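Local coordinates for protein bacteriohemerythrin (Methylococcus capsulatus, PDB 4XPX) that binds oxygen reversibly at a centre of two iron atoms and may store it or deliver it to oxygen-requiring enzymes, at residues 1-5 with 106-110; 12-17 with 124-129; 43-48 with 90-95. One frame throughout, in Å; residues are numbered along the deposited sequence.

Contact 1 of 3, residues 1-5 with 106-110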
loop_
_atom_site.group_PDB
_atom_site.type_symbol
_atom_site.label_atom_id
_atom_site.label_comp_id
_atom_site.label_asym_id
_atom_site.label_seq_id
_atom_site.Cartn_x
_atom_site.Cartn_y
_atom_site.Cartn_z
ATOM N N ALA A 1 7.834 6.577 11.919
ATOM C CA ALA A 1 9.009 5.826 12.049
ATOM C C ALA A 1 9.563 5.042 10.959
ATOM O O ALA A 1 10.633 5.440 10.455
ATOM C CB ALA A 1 8.813 4.885 13.227
ATOM N N LEU A 2 8.939 3.944 10.574
ATOM C CA LEU A 2 9.522 3.148 9.538
ATOM C C LEU A 2 9.681 3.945 8.223
ATOM O O LEU A 2 10.740 3.846 7.572
ATOM C CB LEU A 2 8.674 1.900 9.315
ATOM C CG LEU A 2 9.192 0.992 8.188
ATOM C CD1 LEU A 2 10.550 0.401 8.485
ATOM C CD2 LEU A 2 8.169 -0.108 7.978
ATOM N N MET A 3 8.608 4.599 7.805
ATOM C CA MET A 3 8.488 5.223 6.482
ATOM C C MET A 3 8.441 6.715 6.586
ATOM O O MET A 3 7.799 7.261 7.511
ATOM C CB MET A 3 7.236 4.746 5.778
ATOM C CG MET A 3 7.259 3.212 5.599
ATOM S SD MET A 3 5.993 2.612 4.440
ATOM C CE MET A 3 6.638 3.265 2.906
ATOM N N THR A 4 9.020 7.401 5.632
ATOM C CA THR A 4 8.929 8.857 5.518
ATOM C C THR A 4 8.599 9.217 4.082
ATOM O O THR A 4 9.322 8.833 3.152
ATOM C CB THR A 4 10.252 9.542 5.884
ATOM O OG1 THR A 4 10.560 9.240 7.250
ATOM C CG2 THR A 4 10.171 11.024 5.754
ATOM N N TRP A 5 7.497 9.884 3.835
ATOM C CA TRP A 5 7.118 10.352 2.505
ATOM C C TRP A 5 7.831 11.643 2.199
ATOM O O TRP A 5 7.813 12.571 3.037
ATOM C CB TRP A 5 5.595 10.508 2.455
ATOM C CG TRP A 5 5.107 10.790 1.034
ATOM C CD1 TRP A 5 4.516 9.847 0.212
ATOM C CD2 TRP A 5 4.999 12.039 0.339
ATOM N NE1 TRP A 5 4.112 10.449 -0.954
ATOM C CE2 TRP A 5 4.430 11.776 -0.905
ATOM C CE3 TRP A 5 5.417 13.371 0.626
ATOM C CZ2 TRP A 5 4.188 12.775 -1.875
ATOM C CZ3 TRP A 5 5.176 14.341 -0.324
ATOM C CH2 TRP A 5 4.592 14.050 -1.536
ATOM N N THR A 106 5.923 -5.620 8.069
ATOM C CA THR A 106 5.879 -4.189 7.715
ATOM C C THR A 106 7.040 -3.788 6.867
ATOM O O THR A 106 6.833 -2.959 5.940
ATOM C CB THR A 106 5.749 -3.368 8.979
ATOM O OG1 THR A 106 6.656 -3.841 9.937
ATOM C CG2 THR A 106 4.336 -3.423 9.516
ATOM N N ARG A 107 8.245 -4.348 7.056
ATOM C CA ARG A 107 9.317 -4.035 6.094
ATOM C C ARG A 107 9.021 -4.561 4.722
ATOM O O ARG A 107 9.431 -3.903 3.725
ATOM C CB ARG A 107 10.662 -4.525 6.590
ATOM C CG ARG A 107 11.307 -3.666 7.637
ATOM C CD ARG A 107 12.719 -4.093 7.944
ATOM N NE ARG A 107 12.728 -5.346 8.675
ATOM C CZ ARG A 107 12.776 -5.350 10.069
ATOM N NH1 ARG A 107 12.878 -4.321 10.735
ATOM N NH2 ARG A 107 12.698 -6.520 10.674
ATOM N N PHE A 108 8.313 -5.665 4.558
ATOM C CA PHE A 108 7.936 -6.131 3.226
ATOM C C PHE A 108 7.007 -5.122 2.586
ATOM O O PHE A 108 7.168 -4.762 1.401
ATOM C CB PHE A 108 7.307 -7.525 3.286
ATOM C CG PHE A 108 6.633 -7.864 1.980
ATOM C CD1 PHE A 108 7.422 -8.162 0.843
ATOM C CD2 PHE A 108 5.280 -7.721 1.823
ATOM C CE1 PHE A 108 6.767 -8.326 -0.414
ATOM C CE2 PHE A 108 4.669 -7.942 0.600
ATOM C CZ PHE A 108 5.436 -8.226 -0.511
ATOM N N VAL A 109 5.961 -4.689 3.302
ATOM C CA VAL A 109 5.043 -3.711 2.757
ATOM C C VAL A 109 5.813 -2.431 2.375
ATOM O O VAL A 109 5.581 -1.876 1.288
ATOM C CB VAL A 109 3.861 -3.452 3.717
ATOM C CG1 VAL A 109 2.978 -2.341 3.180
ATOM C CG2 VAL A 109 3.057 -4.702 3.906
ATOM N N ARG A 110 6.688 -1.982 3.255
ATOM C CA ARG A 110 7.525 -0.833 2.944
ATOM C C ARG A 110 8.312 -1.062 1.656
ATOM O O ARG A 110 8.347 -0.188 0.774
ATOM C CB ARG A 110 8.421 -0.540 4.129
ATOM C CG ARG A 110 9.397 0.638 3.978
ATOM C CD ARG A 110 10.667 0.381 3.155
ATOM N NE ARG A 110 11.410 -0.766 3.560
ATOM C CZ ARG A 110 12.215 -0.788 4.589
ATOM N NH1 ARG A 110 12.397 0.239 5.386
ATOM N NH2 ARG A 110 12.828 -1.960 4.807
HETATM O O HOH W 1 11.590 3.020 5.147
#
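Leu2 and Arg110 meet with their side chains at about a right angle, the leucine reaching from the N-terminal segment toward helix 103-121 and the arginine running across its end. The two methyls of Leu2 divide the work. CD1 of Leu2 lies 3.6 Å from NH1 of Arg110, oblique to the guanidinium, while CD2 drops to the helix backbone, 3.8 Å from Thr106 O, and also touches CB of Arg110. Chi1 of Leu2 (178°) turns CG away from the backbone N and sends the isobutyl group out to the helix.

Met3 approaches the aliphatic part of the same arginine at a slant. CG of Met3 is 3.7 Å from CG of Arg110, SD lies alongside CB and CG, and the bend at chi3 (69°) folds CE back against CG of Arg110. Arg110 is itself bent at chi2 and chi3, giving CB and CG to Met3 and both CB and NH1 to Leu2. Met3 packs on Phe25 of helix 15-34 and on Leu113 and Val114, and its backbone N bonds to Asn29 OD1, so residues 1-5 are held by two helices of the bundle. OG1 of Thr106 is hydrogen-bonded to ND1 of His32.

No direct hydrogen bond spans the segments. One water donates to Leu2 O at 2.7 Å and accepts from Arg110 NH1 at 2.9 Å, lying in the guanidinium plane at its edge. The chemistry is mixed: apolar packing, with leucine methyls also against a guanidinium nitrogen and a carbonyl oxygen, supplies most of the contact, and one water links the arginine's charged end to the N-terminal segment.

Contact 2 of 3, residues 12-17 with 124-129; sequences TNVGFA and YGPCLS
Tyr124 and Val14 bury the most surface here, and they meet at about a right angle. CG2 of Val14 comes up to the edge of the tyrosine ring, near its plane, 3.8 Å from CE1 of Tyr124. The same methyl is 3.8 Å from CB of Leu128 and also touches CA of Gly125, so one branch of the valine fills the angle between the ring and the first turn of helix 125-129. CD2 of Leu128 lies over one face of the Tyr124 ring.

A chi1 of 60° sets CG of Tyr124 between its backbone N and carbonyl carbon, turning the ring toward Val14 and Ala17. Farther along the ring, CB of Ala17 sits 3.2 Å from OH of Tyr124, a close approach, and CB of Thr12 meets CE1 of Tyr124 obliquely. The phenol reaches past them to Glu61, a ligand of both irons, to whose OE2 its OH is hydrogen-bonded. A phenylalanine in place of Tyr124 would probably keep the ring packing on Val14 but leave Glu61 without this second-shell bond, and so less firmly positioned.

Ser129 is the third large contributor. Its CB rests 3.4 Å from Asn13 O, while its OG turns back to its own helix and bonds to Gly125 O at 2.7 Å, from above the carbonyl plane; Ser129 N uses the same oxygen. Within 12-17, OG1 of Thr12 accepts from Val14 N at 3.0 Å, an ST turn that shapes the chain just before helix 15-34, and also bonds to Asp18. Gly125 CA comes within 3.4 Å of Thr12 O, where a side chain would collide.

Short helix 125-129 is thus packed against the start of helix 15-34, with helix 40-67 alongside: Phe16 and Leu128 both touch Glu64, and Tyr124 touches Met65.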
loop_
_atom_site.group_PDB
_atom_site.type_symbol
_atom_site.label_atom_id
_atom_site.label_comp_id
_atom_site.label_asym_id
_atom_site.label_seq_id
_atom_site.Cartn_x
_atom_site.Cartn_y
_atom_site.Cartn_z
ATOM N N THR A 12 3.926 12.008 -7.204
ATOM C CA THR A 12 3.362 11.575 -8.463
ATOM C C THR A 12 2.853 12.686 -9.307
ATOM O O THR A 12 2.492 12.440 -10.481
ATOM C CB THR A 12 2.225 10.573 -8.268
ATOM O OG1 THR A 12 1.130 11.238 -7.649
ATOM C CG2 THR A 12 2.661 9.330 -7.522
ATOM N N ASN A 13 2.713 13.811 -8.830
ATOM C CA ASN A 13 2.052 14.995 -9.375
ATOM C C ASN A 13 0.565 14.795 -9.493
ATOM O O ASN A 13 -0.107 15.608 -10.211
ATOM C CB ASN A 13 2.647 15.366 -10.735
ATOM C CG ASN A 13 2.208 16.737 -11.208
ATOM O OD1 ASN A 13 1.963 17.636 -10.404
ATOM N ND2 ASN A 13 2.106 16.906 -12.522
ATOM N N VAL A 14 -0.023 13.810 -8.722
ATOM C CA VAL A 14 -1.450 13.500 -8.724
ATOM C C VAL A 14 -1.896 13.651 -7.287
ATOM O O VAL A 14 -1.490 12.857 -6.379
ATOM C CB VAL A 14 -1.744 12.107 -9.253
ATOM C CG1 VAL A 14 -3.232 11.842 -9.229
ATOM C CG2 VAL A 14 -1.193 11.976 -10.674
ATOM N N GLY A 15 -2.698 14.686 -6.987
ATOM C CA GLY A 15 -2.956 15.019 -5.551
ATOM C C GLY A 15 -3.625 13.897 -4.798
ATOM O O GLY A 15 -3.183 13.599 -3.658
ATOM N N PHE A 16 -4.649 13.242 -5.333
ATOM C CA PHE A 16 -5.335 12.241 -4.535
ATOM C C PHE A 16 -4.381 11.118 -4.216
ATOM O O PHE A 16 -4.493 10.519 -3.107
ATOM C CB PHE A 16 -6.619 11.733 -5.152
ATOM C CG PHE A 16 -6.427 10.654 -6.240
ATOM C CD1 PHE A 16 -6.344 11.014 -7.598
ATOM C CD2 PHE A 16 -6.287 9.244 -5.937
ATOM C CE1 PHE A 16 -6.118 10.045 -8.565
ATOM C CE2 PHE A 16 -6.078 8.327 -6.913
ATOM C CZ PHE A 16 -6.051 8.707 -8.220
ATOM N N ALA A 17 -3.530 10.751 -5.143
ATOM C CA ALA A 17 -2.653 9.648 -4.961
ATOM C C ALA A 17 -1.611 9.943 -3.953
ATOM O O ALA A 17 -1.291 9.118 -3.063
ATOM C CB ALA A 17 -2.007 9.259 -6.276
ATOM N N TYR A 124 2.064 7.258 -14.076
ATOM C CA TYR A 124 0.765 7.769 -14.462
ATOM C C TYR A 124 0.607 9.267 -14.304
ATOM O O TYR A 124 -0.432 9.800 -14.610
ATOM C CB TYR A 124 -0.432 7.022 -13.772
ATOM C CG TYR A 124 -0.470 7.064 -12.267
ATOM C CD1 TYR A 124 -0.368 8.241 -11.540
ATOM C CD2 TYR A 124 -0.708 5.883 -11.547
ATOM C CE1 TYR A 124 -0.447 8.253 -10.149
ATOM C CE2 TYR A 124 -0.741 5.876 -10.182
ATOM C CZ TYR A 124 -0.600 7.029 -9.466
ATOM O OH TYR A 124 -0.585 7.091 -8.089
ATOM N N GLY A 125 1.643 9.940 -13.820
ATOM C CA GLY A 125 1.479 11.354 -13.503
ATOM C C GLY A 125 1.046 12.177 -14.703
ATOM O O GLY A 125 0.102 12.924 -14.592
ATOM N N PRO A 126 1.754 12.075 -15.861
ATOM C CA PRO A 126 1.324 12.965 -17.001
ATOM C C PRO A 126 -0.118 12.686 -17.354
ATOM O O PRO A 126 -0.874 13.675 -17.683
ATOM C CB PRO A 126 2.331 12.578 -18.076
ATOM C CG PRO A 126 3.516 12.249 -17.302
ATOM C CD PRO A 126 3.028 11.465 -16.092
ATOM N N CYS A 127 -0.577 11.443 -17.410
ATOM C CA CYS A 127 -1.921 11.139 -17.824
ATOM C C CYS A 127 -2.941 11.603 -16.798
ATOM O O CYS A 127 -3.972 12.261 -17.131
ATOM C CB CYS A 127 -2.058 9.595 -18.009
ATOM S SG CYS A 127 -3.695 9.050 -18.529
ATOM N N LEU A 128 -2.707 11.329 -15.509
ATOM C CA LEU A 128 -3.712 11.581 -14.489
ATOM C C LEU A 128 -3.689 12.998 -14.004
ATOM O O LEU A 128 -4.733 13.431 -13.507
ATOM C CB LEU A 128 -3.604 10.666 -13.308
ATOM C CG LEU A 128 -4.275 9.303 -13.425
ATOM C CD1 LEU A 128 -4.269 8.539 -14.750
ATOM C CD2 LEU A 128 -4.109 8.422 -12.226
ATOM N N SER A 129 -2.613 13.739 -14.191
ATOM C CA SER A 129 -2.563 15.190 -13.824
ATOM C C SER A 129 -3.097 16.085 -14.988
ATOM O O SER A 129 -3.425 17.257 -14.726
ATOM C CB SER A 129 -1.148 15.578 -13.403
ATOM O OG SER A 129 -0.367 15.631 -14.576
#

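Contact 3 of 3, residues 43-48 with 90-95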
loop_
_atom_site.group_PDB
_atom_site.type_symbol
_atom_site.label_atom_id
_atom_site.label_comp_id
_atom_site.label_asym_id
_atom_site.label_seq_id
_atom_site.Cartn_x
_atom_site.Cartn_y
_atom_site.Cartn_z
ATOM N N ILE A 43 -2.366 -5.588 16.904
ATOM C CA ILE A 43 -1.768 -5.863 15.622
ATOM C C ILE A 43 -2.832 -6.165 14.602
ATOM O O ILE A 43 -2.810 -5.614 13.445
ATOM C CB ILE A 43 -0.751 -7.023 15.728
ATOM C CG1 ILE A 43 0.464 -6.590 16.584
ATOM C CG2 ILE A 43 -0.318 -7.518 14.354
ATOM C CD1 ILE A 43 1.393 -7.722 17.006
ATOM N N GLY A 44 -3.770 -7.040 14.923
ATOM C CA GLY A 44 -4.795 -7.397 13.977
ATOM C C GLY A 44 -5.681 -6.268 13.538
ATOM O O GLY A 44 -6.034 -6.174 12.329
ATOM N N LYS A 45 -6.055 -5.427 14.441
ATOM C CA LYS A 45 -6.917 -4.286 14.109
ATOM C C LYS A 45 -6.182 -3.381 13.158
ATOM O O LYS A 45 -6.795 -2.856 12.154
ATOM C CB LYS A 45 -7.329 -3.491 15.345
ATOM C CG LYS A 45 -8.292 -4.188 16.265
ATOM C CD LYS A 45 -8.741 -3.261 17.396
ATOM C CE LYS A 45 -9.473 -4.081 18.468
ATOM N NZ LYS A 45 -10.756 -4.710 18.037
ATOM N N GLN A 46 -4.914 -3.086 13.379
ATOM C CA GLN A 46 -4.166 -2.175 12.556
ATOM C C GLN A 46 -3.853 -2.832 11.199
ATOM O O GLN A 46 -3.917 -2.134 10.137
ATOM C CB GLN A 46 -2.906 -1.698 13.253
ATOM C CG GLN A 46 -2.178 -0.586 12.479
ATOM C CD GLN A 46 -2.992 0.673 12.363
ATOM O OE1 GLN A 46 -3.826 0.974 13.262
ATOM N NE2 GLN A 46 -2.749 1.475 11.332
ATOM N N LEU A 47 -3.566 -4.143 11.191
ATOM C CA LEU A 47 -3.349 -4.852 9.955
ATOM C C LEU A 47 -4.598 -4.734 9.053
ATOM O O LEU A 47 -4.507 -4.432 7.839
ATOM C CB LEU A 47 -3.098 -6.337 10.270
ATOM C CG LEU A 47 -2.961 -7.265 9.075
ATOM C CD1 LEU A 47 -1.709 -6.988 8.313
ATOM C CD2 LEU A 47 -3.097 -8.738 9.514
ATOM N N ASP A 48 -5.736 -5.035 9.643
ATOM C CA ASP A 48 -6.970 -5.014 8.841
ATOM C C ASP A 48 -7.276 -3.606 8.328
ATOM O O ASP A 48 -7.684 -3.449 7.181
ATOM C CB ASP A 48 -8.122 -5.560 9.631
ATOM C CG ASP A 48 -8.043 -7.064 9.905
ATOM O OD1 ASP A 48 -7.263 -7.784 9.309
ATOM O OD2 ASP A 48 -8.840 -7.533 10.819
ATOM N N LEU A 90 -2.061 -13.361 3.966
ATOM C CA LEU A 90 -1.541 -13.046 5.275
ATOM C C LEU A 90 -2.703 -12.869 6.239
ATOM O O LEU A 90 -2.594 -13.410 7.392
ATOM C CB LEU A 90 -0.736 -11.741 5.198
ATOM C CG LEU A 90 -0.383 -11.165 6.516
ATOM C CD1 LEU A 90 0.562 -12.100 7.210
ATOM C CD2 LEU A 90 0.334 -9.833 6.263
ATOM N N GLN A 91 -3.737 -12.158 5.888
ATOM C CA GLN A 91 -4.867 -12.020 6.787
ATOM C C GLN A 91 -5.461 -13.370 7.102
ATOM O O GLN A 91 -5.840 -13.630 8.305
ATOM C CB GLN A 91 -5.948 -11.120 6.190
ATOM C CG GLN A 91 -5.570 -9.630 6.233
ATOM C CD GLN A 91 -6.657 -8.816 5.626
ATOM O OE1 GLN A 91 -6.950 -9.027 4.409
ATOM N NE2 GLN A 91 -7.165 -7.868 6.314
ATOM N N LYS A 92 -5.637 -14.230 6.136
ATOM C CA LYS A 92 -6.239 -15.537 6.398
ATOM C C LYS A 92 -5.364 -16.250 7.417
ATOM O O LYS A 92 -5.902 -16.831 8.413
ATOM C CB LYS A 92 -6.363 -16.315 5.109
ATOM C CG LYS A 92 -7.582 -15.730 4.219
ATOM C CD LYS A 92 -7.492 -16.268 2.779
ATOM C CE LYS A 92 -8.313 -15.394 1.922
ATOM N NZ LYS A 92 -8.021 -15.915 0.464
ATOM N N LYS A 93 -4.104 -16.323 7.216
ATOM C CA LYS A 93 -3.219 -17.062 8.125
ATOM C C LYS A 93 -3.132 -16.383 9.474
ATOM O O LYS A 93 -3.199 -17.111 10.535
ATOM C CB LYS A 93 -1.828 -17.282 7.531
ATOM C CG LYS A 93 -1.850 -18.190 6.367
ATOM C CD LYS A 93 -0.555 -18.050 5.617
ATOM C CE LYS A 93 -0.186 -19.174 4.654
ATOM N NZ LYS A 93 -1.294 -19.542 3.724
ATOM N N PHE A 94 -3.062 -15.061 9.546
ATOM C CA PHE A 94 -2.974 -14.371 10.810
ATOM C C PHE A 94 -4.274 -14.613 11.629
ATOM O O PHE A 94 -4.212 -14.938 12.824
ATOM C CB PHE A 94 -2.758 -12.875 10.571
ATOM C CG PHE A 94 -2.813 -12.095 11.848
ATOM C CD1 PHE A 94 -1.722 -11.989 12.686
ATOM C CD2 PHE A 94 -3.986 -11.491 12.253
ATOM C CE1 PHE A 94 -1.807 -11.277 13.833
ATOM C CE2 PHE A 94 -4.104 -10.802 13.443
ATOM C CZ PHE A 94 -2.944 -10.697 14.229
ATOM N N HIS A 95 -5.418 -14.441 10.973
ATOM C CA HIS A 95 -6.667 -14.592 11.660
ATOM C C HIS A 95 -6.993 -16.022 11.958
ATOM O O HIS A 95 -7.859 -16.265 12.890
ATOM C CB HIS A 95 -7.807 -13.874 10.968
ATOM C CG HIS A 95 -7.665 -12.381 10.986
ATOM N ND1 HIS A 95 -7.649 -11.656 12.159
ATOM C CD2 HIS A 95 -7.575 -11.471 9.956
ATOM C CE1 HIS A 95 -7.542 -10.342 11.826
ATOM N NE2 HIS A 95 -7.495 -10.212 10.509
HETATM O O HOH W 2 -9.043 -5.550 6.045
#
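Leu47 and Phe94 form the apolar centre, their side chains running antiparallel alongside one another, with CD2 of Leu47 4.0 Å from CD2 of Phe94. The other methyl, CD1 of Leu47, meets CD2 of Leu90. Toward the N-terminal end of helix 40-67, CG2 of Ile43 touches the far part of the ring at CE1 of Phe94. Between these residues the ring reaches the backbone itself: CE2 of Phe94 lies 3.5 Å from CA of Gly44, where any CB would run into it.

The helices belong to the antiparallel four-helix bundle of the hemerythrin fold. Their local axes pass 11.4 Å apart with N-to-C directions 164° apart, and this layer lies away from the iron centre. Arg40 also packs on the Phe94 ring in a cation-pi contact.

Outward, CD2 of Phe94 lies over one face of the His95 ring, offset toward its rim. His95 NE2 then donates to OD1 of Asp48 at 2.7 Å, in the ring plane, nearly straight (174°) and on the syn lone pair of the carboxylate oxygen. Gln91 NE2 adds a second donor to the same oxygen, from above the carboxylate plane, at 3.0 Å. Its chain is extended beyond CG (chi2 179°), which carries the amide across to the other helix. A water accepting from Gln91 NE2 donates to Asp48 O at 2.7 Å.

From the N terminus, residues 1-5 lead into helix 7-10, and contact 1 closes a long loop by setting them on helix 103-121. Contact 2 begins later, where 12-17 enters helix 15-34, and closes on 124-129 beyond the end of helix 103-121; contacts 1 and 2 therefore cross along the chain. Contact 3 joins helix 40-67 to helix 73-95 and is nested inside both loops. Contacts 2 and 3 lie on opposite sides of the chain's centre, their own centres 31 Å apart, so the bundle is tied near both ends, while contact 1 fastens the N-terminal segment to its side. None of the three touches another.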